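Local coordinates for penicillin-binding protein 1A (Mycobacterium tuberculosis, PDB 5CXW) that builds and cross-links cell-wall peptidoglycan, its penicillin-sensitive C-terminal transpeptidase domain being the part captured here with penicillin V, at residues A[307-321]-A[343-356]. Residues are numbered along the deposited sequence; the frame is centred on the assembly and turned at random.
Sequences WMVGYTPSLSTAVWV and LPSDIWKATMDGAL
Trp-348 of helix 343-356 stands its indole on end against the hairpin 307-321, a worked example of an aromatic ring linking a helix to a sheet through both its polar edge and its faces. With CG anti to the backbone N (chi1 174°), the ring leaves the helix pointing at Gly-310, which has no side chain to bar its way. There NE1 donates to Gly-310 O (3.0 Å, N-H...O angle 164°); the oxygen lies in the indole plane, yet the donor comes from above the carbonyl plane. Thr-317 N reaches the same oxygen from the opposite face, so a buried carbonyl already used in strand pairing carries a second bond. A methionine lies over each face of the ring: CG of Met-308 3.4 Å above one, its sulfur farther out over the six-membered ring in a Met-aromatic contact, and CG of Met-352, one helical turn on, over the other, both CG atoms offset toward the rim. Met-352, bent at chi2 and chi3, turns back toward the strands, its SD 3.1 Å from Thr-317 OG1, a hydroxyl that is hydrogen-bonded to Ser-66, and its CE 3.4 Å from Leu-315 O. Val-319 divides its methyls, CG2 against CB of Trp-348 and CG1 against CG2 of Ile-347 (3.8 Å). Toward the C-terminal end of the helix Thr-312 CG2 and Leu-356 CD1 meet tip to tip, beside Leu-315 CD2 on Ala-355 CB. The helix runs roughly antiparallel to strand 315-321 (148°), and helix 211-222 packs on the other face of this central antiparallel sheet, the helix-sheet-helix layering of the penicillin-binding transpeptidase and serine beta-lactamase fold.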
# COMPACT_ATOMS: atom_id res chain seq x y z
N TRP A 307 2.22 6.09 -6.81
CA TRP A 307 1.90 4.84 -6.20
C TRP A 307 0.77 4.05 -6.90
O TRP A 307 -0.22 4.64 -7.37
CB TRP A 307 1.35 5.06 -4.79
CG TRP A 307 2.31 5.56 -3.76
CD1 TRP A 307 2.77 6.85 -3.60
CD2 TRP A 307 2.96 4.76 -2.78
NE1 TRP A 307 3.66 6.88 -2.52
CE2 TRP A 307 3.75 5.63 -1.97
CE3 TRP A 307 2.90 3.39 -2.44
CZ2 TRP A 307 4.48 5.18 -0.90
CZ3 TRP A 307 3.64 2.92 -1.34
CH2 TRP A 307 4.43 3.83 -0.58
N MET A 308 0.85 2.73 -6.85
CA MET A 308 -0.29 1.87 -7.08
C MET A 308 -0.24 0.77 -6.06
O MET A 308 0.79 0.04 -5.97
CB MET A 308 -0.30 1.27 -8.49
CG MET A 308 -1.45 0.30 -8.79
SD MET A 308 -3.07 1.04 -8.43
CE MET A 308 -3.98 0.75 -9.96
N VAL A 309 -1.32 0.62 -5.29
CA VAL A 309 -1.45 -0.44 -4.30
C VAL A 309 -2.74 -1.21 -4.54
O VAL A 309 -3.78 -0.64 -4.70
CB VAL A 309 -1.41 0.12 -2.87
CG1 VAL A 309 -1.24 -1.00 -1.86
CG2 VAL A 309 -0.32 1.12 -2.70
N GLY A 310 -2.67 -2.53 -4.66
CA GLY A 310 -3.89 -3.27 -4.87
C GLY A 310 -3.68 -4.76 -4.72
O GLY A 310 -2.54 -5.25 -4.67
N TYR A 311 -4.81 -5.45 -4.65
CA TYR A 311 -4.86 -6.84 -4.23
C TYR A 311 -5.91 -7.69 -4.89
O TYR A 311 -6.88 -7.19 -5.47
CB TYR A 311 -5.06 -6.88 -2.69
CG TYR A 311 -6.31 -6.22 -2.14
CD1 TYR A 311 -7.55 -6.87 -2.06
CD2 TYR A 311 -6.26 -4.89 -1.70
CE1 TYR A 311 -8.68 -6.22 -1.50
CE2 TYR A 311 -7.35 -4.28 -1.17
CZ TYR A 311 -8.56 -4.94 -1.05
OH TYR A 311 -9.63 -4.26 -0.49
N THR A 312 -5.70 -9.02 -4.77
CA THR A 312 -6.70 -10.02 -4.87
C THR A 312 -6.78 -10.66 -3.50
O THR A 312 -6.00 -10.34 -2.63
CB THR A 312 -6.33 -11.06 -5.94
OG1 THR A 312 -5.31 -11.90 -5.42
CG2 THR A 312 -5.92 -10.40 -7.18
N PRO A 313 -7.69 -11.61 -3.28
CA PRO A 313 -7.70 -12.23 -1.95
C PRO A 313 -6.41 -13.00 -1.59
O PRO A 313 -6.16 -13.30 -0.40
CB PRO A 313 -8.92 -13.18 -2.04
CG PRO A 313 -9.79 -12.54 -3.10
CD PRO A 313 -8.85 -12.00 -4.10
N SER A 314 -5.58 -13.30 -2.58
CA SER A 314 -4.39 -14.13 -2.41
C SER A 314 -3.06 -13.36 -2.54
O SER A 314 -2.03 -13.94 -2.32
CB SER A 314 -4.45 -15.31 -3.36
OG SER A 314 -5.50 -16.20 -2.95
N LEU A 315 -3.08 -12.06 -2.86
CA LEU A 315 -1.86 -11.29 -3.01
C LEU A 315 -2.14 -9.81 -2.97
O LEU A 315 -3.02 -9.32 -3.65
CB LEU A 315 -1.08 -11.65 -4.27
CG LEU A 315 0.40 -11.25 -4.22
CD1 LEU A 315 1.18 -12.08 -3.20
CD2 LEU A 315 0.96 -11.52 -5.61
N SER A 316 -1.40 -9.12 -2.10
CA SER A 316 -1.47 -7.66 -2.00
C SER A 316 -0.16 -7.06 -2.34
O SER A 316 0.87 -7.40 -1.74
CB SER A 316 -1.82 -7.25 -0.55
OG SER A 316 -1.78 -5.81 -0.46
N THR A 317 -0.15 -6.18 -3.34
CA THR A 317 1.09 -5.61 -3.84
C THR A 317 1.03 -4.06 -3.82
O THR A 317 0.06 -3.44 -4.31
CB THR A 317 1.42 -6.09 -5.26
OG1 THR A 317 1.55 -7.53 -5.26
CG2 THR A 317 2.75 -5.48 -5.76
N ALA A 318 2.07 -3.46 -3.23
CA ALA A 318 2.26 -2.04 -3.23
C ALA A 318 3.48 -1.69 -4.11
O ALA A 318 4.52 -2.32 -4.03
CB ALA A 318 2.54 -1.55 -1.81
N VAL A 319 3.32 -0.64 -4.91
CA VAL A 319 4.39 -0.13 -5.76
C VAL A 319 4.47 1.37 -5.59
O VAL A 319 3.49 2.09 -5.72
CB VAL A 319 4.12 -0.38 -7.24
CG1 VAL A 319 5.26 0.16 -8.10
CG2 VAL A 319 3.88 -1.90 -7.53
N TRP A 320 5.72 1.80 -5.40
CA TRP A 320 6.12 3.21 -5.37
C TRP A 320 7.16 3.44 -6.47
O TRP A 320 8.00 2.60 -6.72
CB TRP A 320 6.71 3.55 -4.01
CG TRP A 320 7.47 4.87 -3.95
CD1 TRP A 320 6.93 6.11 -3.67
CD2 TRP A 320 8.87 5.09 -4.14
NE1 TRP A 320 7.92 7.07 -3.66
CE2 TRP A 320 9.11 6.47 -3.98
CE3 TRP A 320 9.95 4.25 -4.43
CZ2 TRP A 320 10.41 7.01 -4.03
CZ3 TRP A 320 11.21 4.79 -4.52
CH2 TRP A 320 11.43 6.18 -4.32
N VAL A 321 7.02 4.58 -7.15
CA VAL A 321 8.04 5.12 -8.01
C VAL A 321 8.36 6.53 -7.55
O VAL A 321 7.46 7.34 -7.25
CB VAL A 321 7.61 5.09 -9.49
CG1 VAL A 321 8.69 5.72 -10.38
CG2 VAL A 321 7.30 3.67 -9.95
N LEU A 343 3.63 4.60 -14.61
CA LEU A 343 4.62 3.52 -14.29
C LEU A 343 4.32 2.67 -13.07
O LEU A 343 4.51 1.48 -13.14
CB LEU A 343 6.07 4.02 -14.21
CG LEU A 343 6.64 4.78 -15.39
CD1 LEU A 343 8.09 5.13 -15.12
CD2 LEU A 343 6.46 4.01 -16.70
N PRO A 344 3.81 3.26 -11.94
CA PRO A 344 3.57 2.36 -10.80
C PRO A 344 2.47 1.33 -11.08
O PRO A 344 2.61 0.17 -10.70
CB PRO A 344 3.13 3.31 -9.68
CG PRO A 344 3.67 4.66 -10.09
CD PRO A 344 3.59 4.65 -11.60
N SER A 345 1.44 1.72 -11.83
CA SER A 345 0.38 0.79 -12.24
C SER A 345 0.87 -0.21 -13.27
O SER A 345 0.50 -1.38 -13.22
CB SER A 345 -0.85 1.57 -12.72
OG SER A 345 -1.48 2.25 -11.69
N ASP A 346 1.77 0.20 -14.18
CA ASP A 346 2.40 -0.74 -15.11
C ASP A 346 3.15 -1.83 -14.34
O ASP A 346 2.98 -3.05 -14.62
CB ASP A 346 3.39 -0.02 -16.04
CG ASP A 346 2.75 0.97 -16.99
OD1 ASP A 346 1.61 0.76 -17.47
OD2 ASP A 346 3.43 1.96 -17.30
N ILE A 347 3.94 -1.43 -13.33
CA ILE A 347 4.71 -2.36 -12.55
C ILE A 347 3.80 -3.26 -11.70
O ILE A 347 4.02 -4.46 -11.61
CB ILE A 347 5.75 -1.59 -11.67
CG1 ILE A 347 6.79 -0.88 -12.54
CG2 ILE A 347 6.37 -2.51 -10.62
CD1 ILE A 347 7.64 0.19 -11.81
N TRP A 348 2.83 -2.66 -11.06
CA TRP A 348 1.86 -3.37 -10.18
C TRP A 348 1.15 -4.46 -11.02
O TRP A 348 1.08 -5.63 -10.62
CB TRP A 348 0.84 -2.37 -9.63
CG TRP A 348 -0.26 -3.07 -8.86
CD1 TRP A 348 -0.20 -3.53 -7.57
CD2 TRP A 348 -1.57 -3.41 -9.34
NE1 TRP A 348 -1.40 -4.14 -7.23
CE2 TRP A 348 -2.26 -4.06 -8.28
CE3 TRP A 348 -2.25 -3.18 -10.53
CZ2 TRP A 348 -3.61 -4.52 -8.41
CZ3 TRP A 348 -3.60 -3.66 -10.66
CH2 TRP A 348 -4.23 -4.33 -9.62
N LYS A 349 0.60 -4.07 -12.16
CA LYS A 349 -0.14 -5.01 -13.01
C LYS A 349 0.75 -6.18 -13.45
O LYS A 349 0.35 -7.36 -13.44
CB LYS A 349 -0.73 -4.29 -14.24
CG LYS A 349 -1.20 -5.30 -15.33
CD LYS A 349 -2.04 -4.64 -16.40
CE LYS A 349 -2.14 -5.57 -17.60
NZ LYS A 349 -2.96 -6.79 -17.29
N ALA A 350 1.96 -5.84 -13.90
CA ALA A 350 2.89 -6.86 -14.39
C ALA A 350 3.33 -7.78 -13.27
O ALA A 350 3.41 -9.01 -13.47
CB ALA A 350 4.08 -6.20 -15.03
N THR A 351 3.56 -7.21 -12.10
CA THR A 351 3.96 -8.04 -10.96
C THR A 351 2.82 -8.97 -10.57
O THR A 351 3.02 -10.18 -10.32
CB THR A 351 4.33 -7.12 -9.78
OG1 THR A 351 5.48 -6.29 -10.13
CG2 THR A 351 4.70 -7.99 -8.54
N MET A 352 1.61 -8.39 -10.49
CA MET A 352 0.43 -9.19 -10.08
C MET A 352 0.14 -10.31 -11.08
O MET A 352 -0.01 -11.47 -10.70
CB MET A 352 -0.79 -8.32 -9.85
CG MET A 352 -0.67 -7.47 -8.57
SD MET A 352 -0.86 -8.42 -7.06
CE MET A 352 -2.65 -8.51 -6.88
N ASP A 353 0.10 -9.95 -12.35
CA ASP A 353 -0.19 -10.90 -13.44
C ASP A 353 0.84 -12.05 -13.41
O ASP A 353 0.51 -13.24 -13.46
CB ASP A 353 -0.15 -10.20 -14.81
CG ASP A 353 -1.39 -9.35 -15.11
OD1 ASP A 353 -2.45 -9.57 -14.46
OD2 ASP A 353 -1.31 -8.55 -16.07
N GLY A 354 2.12 -11.68 -13.31
CA GLY A 354 3.17 -12.67 -13.22
C GLY A 354 3.13 -13.57 -11.99
O GLY A 354 3.37 -14.78 -12.09
N ALA A 355 2.89 -12.96 -10.82
CA ALA A 355 2.90 -13.70 -9.58
C ALA A 355 1.74 -14.65 -9.50
O ALA A 355 1.88 -15.73 -8.91
CB ALA A 355 2.85 -12.73 -8.41
N LEU A 356 0.61 -14.30 -10.11
CA LEU A 356 -0.62 -15.08 -10.01
C LEU A 356 -0.89 -15.98 -11.25
O LEU A 356 -1.85 -16.76 -11.26
CB LEU A 356 -1.80 -14.14 -9.85
CG LEU A 356 -1.73 -13.31 -8.57
CD1 LEU A 356 -2.94 -12.41 -8.49
CD2 LEU A 356 -1.71 -14.26 -7.39